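Local coordinates for protein synthesis inhibitor, putative (Thermotoga maritima, PDB 2B33) that belongs to the RutC (YjgF-like) family, may act as a deaminase, can bind calcium and assembles as a trimer, at residues T88-S93 against E130-A135; Q44-P49 against R125-E130. All blocks are in the same frame, centred on the assembly; numbering follows the deposited sequence.

Contact 1 (T88-S93 against E130-A135)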
# COMPACT_ATOMS: atom_id res chain seq x y z
N THR A 88 -5.05 4.49 -2.83
CA THR A 88 -5.55 3.43 -1.97
C THR A 88 -6.55 4.07 -1.02
O THR A 88 -6.19 4.97 -0.27
CB THR A 88 -4.44 2.69 -1.19
OG1 THR A 88 -3.53 2.06 -2.10
CG2 THR A 88 -5.02 1.60 -0.30
N VAL A 89 -7.80 3.62 -1.08
CA VAL A 89 -8.87 4.12 -0.23
C VAL A 89 -9.07 3.11 0.90
O VAL A 89 -9.23 1.91 0.64
CB VAL A 89 -10.22 4.24 -0.98
CG1 VAL A 89 -11.33 4.74 -0.04
CG2 VAL A 89 -10.11 5.18 -2.17
N PHE A 90 -9.05 3.60 2.14
CA PHE A 90 -9.33 2.79 3.31
C PHE A 90 -10.63 3.33 3.85
O PHE A 90 -10.82 4.54 3.84
CB PHE A 90 -8.26 2.95 4.39
CG PHE A 90 -6.88 2.59 3.95
CD1 PHE A 90 -6.48 1.26 3.91
CD2 PHE A 90 -5.96 3.58 3.60
CE1 PHE A 90 -5.19 0.91 3.50
CE2 PHE A 90 -4.67 3.25 3.20
CZ PHE A 90 -4.28 1.91 3.15
N THR A 91 -11.52 2.43 4.30
CA THR A 91 -12.80 2.81 4.92
C THR A 91 -13.10 1.86 6.07
O THR A 91 -12.37 0.90 6.30
CB THR A 91 -14.00 2.78 3.93
OG1 THR A 91 -14.13 1.48 3.33
CG2 THR A 91 -13.82 3.80 2.84
N THR A 92 -14.14 2.15 6.83
CA THR A 92 -14.60 1.26 7.90
C THR A 92 -15.77 0.40 7.42
O THR A 92 -16.16 -0.55 8.10
CB THR A 92 -14.98 2.02 9.17
OG1 THR A 92 -15.83 3.12 8.83
CG2 THR A 92 -13.73 2.53 9.86
N SER A 93 -16.31 0.71 6.24
CA SER A 93 -17.44 -0.02 5.68
C SER A 93 -17.53 0.12 4.17
O SER A 93 -17.40 1.22 3.65
CB SER A 93 -18.74 0.52 6.27
OG SER A 93 -19.86 -0.11 5.66
N GLU A 130 -10.04 7.25 4.63
CA GLU A 130 -8.64 7.68 4.57
C GLU A 130 -8.13 7.29 3.20
O GLU A 130 -8.36 6.17 2.75
CB GLU A 130 -7.79 7.04 5.68
CG GLU A 130 -6.31 7.47 5.64
CD GLU A 130 -5.48 6.94 6.78
OE1 GLU A 130 -6.03 6.40 7.75
OE2 GLU A 130 -4.24 7.07 6.73
N ILE A 131 -7.44 8.24 2.54
CA ILE A 131 -6.92 8.03 1.19
C ILE A 131 -5.46 8.49 1.07
O ILE A 131 -5.13 9.63 1.40
CB ILE A 131 -7.78 8.77 0.13
CG1 ILE A 131 -9.26 8.36 0.25
CG2 ILE A 131 -7.23 8.48 -1.29
CD1 ILE A 131 -10.23 9.11 -0.65
N GLU A 132 -4.61 7.58 0.59
CA GLU A 132 -3.20 7.85 0.33
C GLU A 132 -3.03 7.74 -1.17
O GLU A 132 -3.92 7.24 -1.85
CB GLU A 132 -2.28 6.85 1.04
CG GLU A 132 -2.42 5.41 0.56
CD GLU A 132 -1.44 4.45 1.20
OE1 GLU A 132 -0.72 4.83 2.16
OE2 GLU A 132 -1.38 3.30 0.74
N ALA A 133 -1.89 8.18 -1.68
CA ALA A 133 -1.62 8.12 -3.10
C ALA A 133 -0.14 8.24 -3.45
O ALA A 133 0.66 8.72 -2.66
CB ALA A 133 -2.41 9.22 -3.82
N ILE A 134 0.19 7.77 -4.65
CA ILE A 134 1.53 7.92 -5.23
C ILE A 134 1.26 8.67 -6.52
O ILE A 134 0.28 8.38 -7.20
CB ILE A 134 2.25 6.57 -5.52
CG1 ILE A 134 2.51 5.82 -4.20
CG2 ILE A 134 3.59 6.84 -6.24
CD1 ILE A 134 3.01 4.39 -4.35
N ALA A 135 2.12 9.64 -6.83
CA ALA A 135 2.02 10.45 -8.03
C ALA A 135 3.37 10.48 -8.73
O ALA A 135 4.41 10.36 -8.08
CB ALA A 135 1.57 11.85 -7.69
O HOH W 1 -0.92 3.96 -2.50
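T88 and E132 run alongside each other on one face of two antiparallel strands, and the acid end of E132 reaches across so that its OE2 stops 3.7 Å from T88 CB. It gets there because CG of E132 is tucked over its own backbone, flanked by N and C (chi1 65°), and the chain beyond runs extended. The same chain passes F90 obliquely, its CD 4.0 Å from F90 CE2 at the edge of the ring, with the carboxylate and ring planes 68° apart. Glutamate suits the place because its CG methylene can pack on T88 CB while OE1 forms a salt bridge with K86 and a hydrogen bond with S116, both of the second subunit. Between T88 OG1 and E132 OE2 sits a water whose bond to the carboxylate is weak. T88 CG2, in turn, lies 3.5 Å above the F90 ring plane, near its rim.

On the reverse face, the beta-branched V89 and I131 pack together, V89 CG2 lying 4.1 Å from I131 CG1. Theirs is the non-hydrogen-bonded pair of an antiparallel ladder, set between the hydrogen-bonded pairs T88-E132 and F90-E130. F90 N to E130 O, at 2.7 Å, is the shortest of its four backbone bonds.

Strand 84-91 lies between 129-136 and 114-119, V89 and T91 making backbone hydrogen bonds to the latter. I131 rests on V66 and L67 of helix 59-76, whereas F90 and E132 face the second subunit.

Contact 2 (Q44-P49 against R125-E130)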
# COMPACT_ATOMS: atom_id res chain seq x y z
N GLN A 44 -4.68 10.70 4.00
CA GLN A 44 -5.40 11.88 4.45
C GLN A 44 -6.74 11.48 5.05
O GLN A 44 -7.43 10.63 4.50
CB GLN A 44 -5.60 12.85 3.29
CG GLN A 44 -4.29 13.38 2.71
CD GLN A 44 -3.45 14.09 3.75
OE1 GLN A 44 -3.89 15.05 4.39
NE2 GLN A 44 -2.22 13.61 3.94
N ILE A 45 -7.09 12.11 6.16
CA ILE A 45 -8.34 11.85 6.87
C ILE A 45 -9.18 13.13 6.82
O ILE A 45 -8.64 14.20 6.54
CB ILE A 45 -8.08 11.34 8.32
CG1 ILE A 45 -7.22 12.31 9.14
CG2 ILE A 45 -7.41 9.99 8.25
CD1 ILE A 45 -7.10 11.96 10.61
N PRO A 46 -10.51 13.03 7.06
CA PRO A 46 -11.37 14.22 7.01
C PRO A 46 -11.17 15.19 8.17
O PRO A 46 -11.99 15.28 9.07
CB PRO A 46 -12.79 13.62 6.99
CG PRO A 46 -12.67 12.32 7.63
CD PRO A 46 -11.30 11.81 7.31
N ILE A 47 -10.05 15.92 8.12
CA ILE A 47 -9.68 16.93 9.10
C ILE A 47 -9.57 18.25 8.36
O ILE A 47 -9.00 18.30 7.27
CB ILE A 47 -8.34 16.61 9.83
CG1 ILE A 47 -8.60 15.60 10.95
CG2 ILE A 47 -7.71 17.88 10.44
CD1 ILE A 47 -7.38 15.14 11.71
N ASP A 48 -10.12 19.30 8.96
CA ASP A 48 -10.03 20.64 8.40
C ASP A 48 -8.65 21.22 8.77
O ASP A 48 -8.31 21.27 9.95
CB ASP A 48 -11.15 21.51 8.97
CG ASP A 48 -11.25 22.86 8.30
OD1 ASP A 48 -10.39 23.73 8.54
OD2 ASP A 48 -12.22 23.07 7.55
N PRO A 49 -7.84 21.61 7.76
CA PRO A 49 -6.49 22.16 7.99
C PRO A 49 -6.37 23.40 8.89
O PRO A 49 -5.31 23.61 9.49
CB PRO A 49 -6.01 22.54 6.59
CG PRO A 49 -6.82 21.75 5.68
CD PRO A 49 -8.13 21.51 6.31
N ARG A 125 -8.14 8.63 14.67
CA ARG A 125 -9.19 9.52 15.19
C ARG A 125 -10.60 8.91 15.01
O ARG A 125 -11.59 9.63 15.08
CB ARG A 125 -9.14 10.90 14.49
CG ARG A 125 -7.80 11.64 14.54
CD ARG A 125 -7.57 12.31 15.88
NE ARG A 125 -8.42 13.50 16.04
CZ ARG A 125 -8.15 14.72 15.56
NH1 ARG A 125 -7.05 14.97 14.86
NH2 ARG A 125 -9.02 15.71 15.79
N ASN A 126 -10.67 7.59 14.83
CA ASN A 126 -11.92 6.86 14.54
C ASN A 126 -12.70 7.37 13.30
O ASN A 126 -13.93 7.30 13.26
CB ASN A 126 -12.83 6.76 15.80
CG ASN A 126 -12.37 5.68 16.77
OD1 ASN A 126 -12.14 4.53 16.39
ND2 ASN A 126 -12.30 6.03 18.04
N VAL A 127 -11.98 7.84 12.28
CA VAL A 127 -12.61 8.29 11.04
C VAL A 127 -13.08 7.09 10.21
O VAL A 127 -12.73 5.94 10.50
CB VAL A 127 -11.69 9.21 10.17
CG1 VAL A 127 -11.25 10.43 10.97
CG2 VAL A 127 -10.50 8.45 9.57
N GLU A 128 -13.86 7.37 9.17
CA GLU A 128 -14.44 6.35 8.29
C GLU A 128 -13.86 6.32 6.88
O GLU A 128 -14.19 5.43 6.09
CB GLU A 128 -15.95 6.60 8.24
CG GLU A 128 -16.60 6.31 9.60
CD GLU A 128 -17.55 7.37 10.08
OE1 GLU A 128 -17.34 8.55 9.75
OE2 GLU A 128 -18.47 7.04 10.87
N ILE A 129 -12.98 7.26 6.56
CA ILE A 129 -12.39 7.34 5.23
C ILE A 129 -10.96 7.88 5.36
O ILE A 129 -10.69 8.80 6.14
CB ILE A 129 -13.30 8.19 4.27
CG1 ILE A 129 -12.75 8.29 2.85
CG2 ILE A 129 -13.54 9.59 4.81
CD1 ILE A 129 -12.81 7.00 2.06
N GLU A 130 -10.04 7.25 4.63
CA GLU A 130 -8.64 7.68 4.57
C GLU A 130 -8.13 7.29 3.20
O GLU A 130 -8.36 6.17 2.75
CB GLU A 130 -7.79 7.04 5.68
CG GLU A 130 -6.31 7.47 5.64
CD GLU A 130 -5.48 6.94 6.78
OE1 GLU A 130 -6.03 6.40 7.75
OE2 GLU A 130 -4.24 7.07 6.73
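P46 wedges its ring against V127 and I129, and here the packing is close. P46 CD lies 3.9 Å from V127 CB, the proline crossing both side chains obliquely. The carbonyl oxygen I129 O comes within 3.3 Å of P46 CD. Proline suits this spot because it is the centre of an inverse gamma turn, closed by I47 N bonding to I45 O at 2.7 Å, and its ring restrains phi near the value the turn needs. An alanine here, lacking CG and CD, is likely to leave V127 and I129 without their apolar partner and the turn freer to open.

I45 continues the tight zone. Its CG2 branch, set opposite the carbonyl carbon (chi1 57°), meets V127 CG2 at 3.7 Å, the two side chains crossing at about a right angle. That methyl also lies against the aliphatic stem of E130. One step back, Q44 O accepts a CA-H...O contact from E130 CA, 3.2 Å away, where strand 38-44 leaves its pairing with 129-136.

R125 forms the exposed side, loose in being open to solvent. Its chain, bent twice, crosses I45 and I47 at about right angles, with CG 4.0 Å from I45 CD1. The guanidinium meets I47 obliquely, R125 NH1 lying 3.2 Å from I47 CD1. A long, flexible side chain can cover these isoleucines while keeping its charge near solvent.

D48 and E50 bind calcium in a structure of this protein, though no ion is bound to this chain here. Apolar packing and one CA-H...O contact thus position the loop's first residues, while N69 satisfies I47 O and the backbone of E50 and T51 satisfies D48 OD1: the contact anchors the loop's root without building the calcium site.

The two contacts lie on one mixed sheet, their centres about 11 Å apart, and share E130 and strand 129-136. Along the chain their segments alternate: 44-49, 88-93, 125-130, then 130-135. Strand 129-136 runs between 38-44 and 84-91, so contact 1 joins one of its edges to 84-91, whereas contact 2 lies at the start of the other, where 38-44 ends and its loop begins. A backbone hydrogen bond between I131 and Q44 ties the two together, and V89 packs on I129. The last strand in the sequence, inserted between 38-44 and 84-91, thus unites earlier parts of the fold, one contact bordering the subunit interface and the other leading to the calcium-site loop.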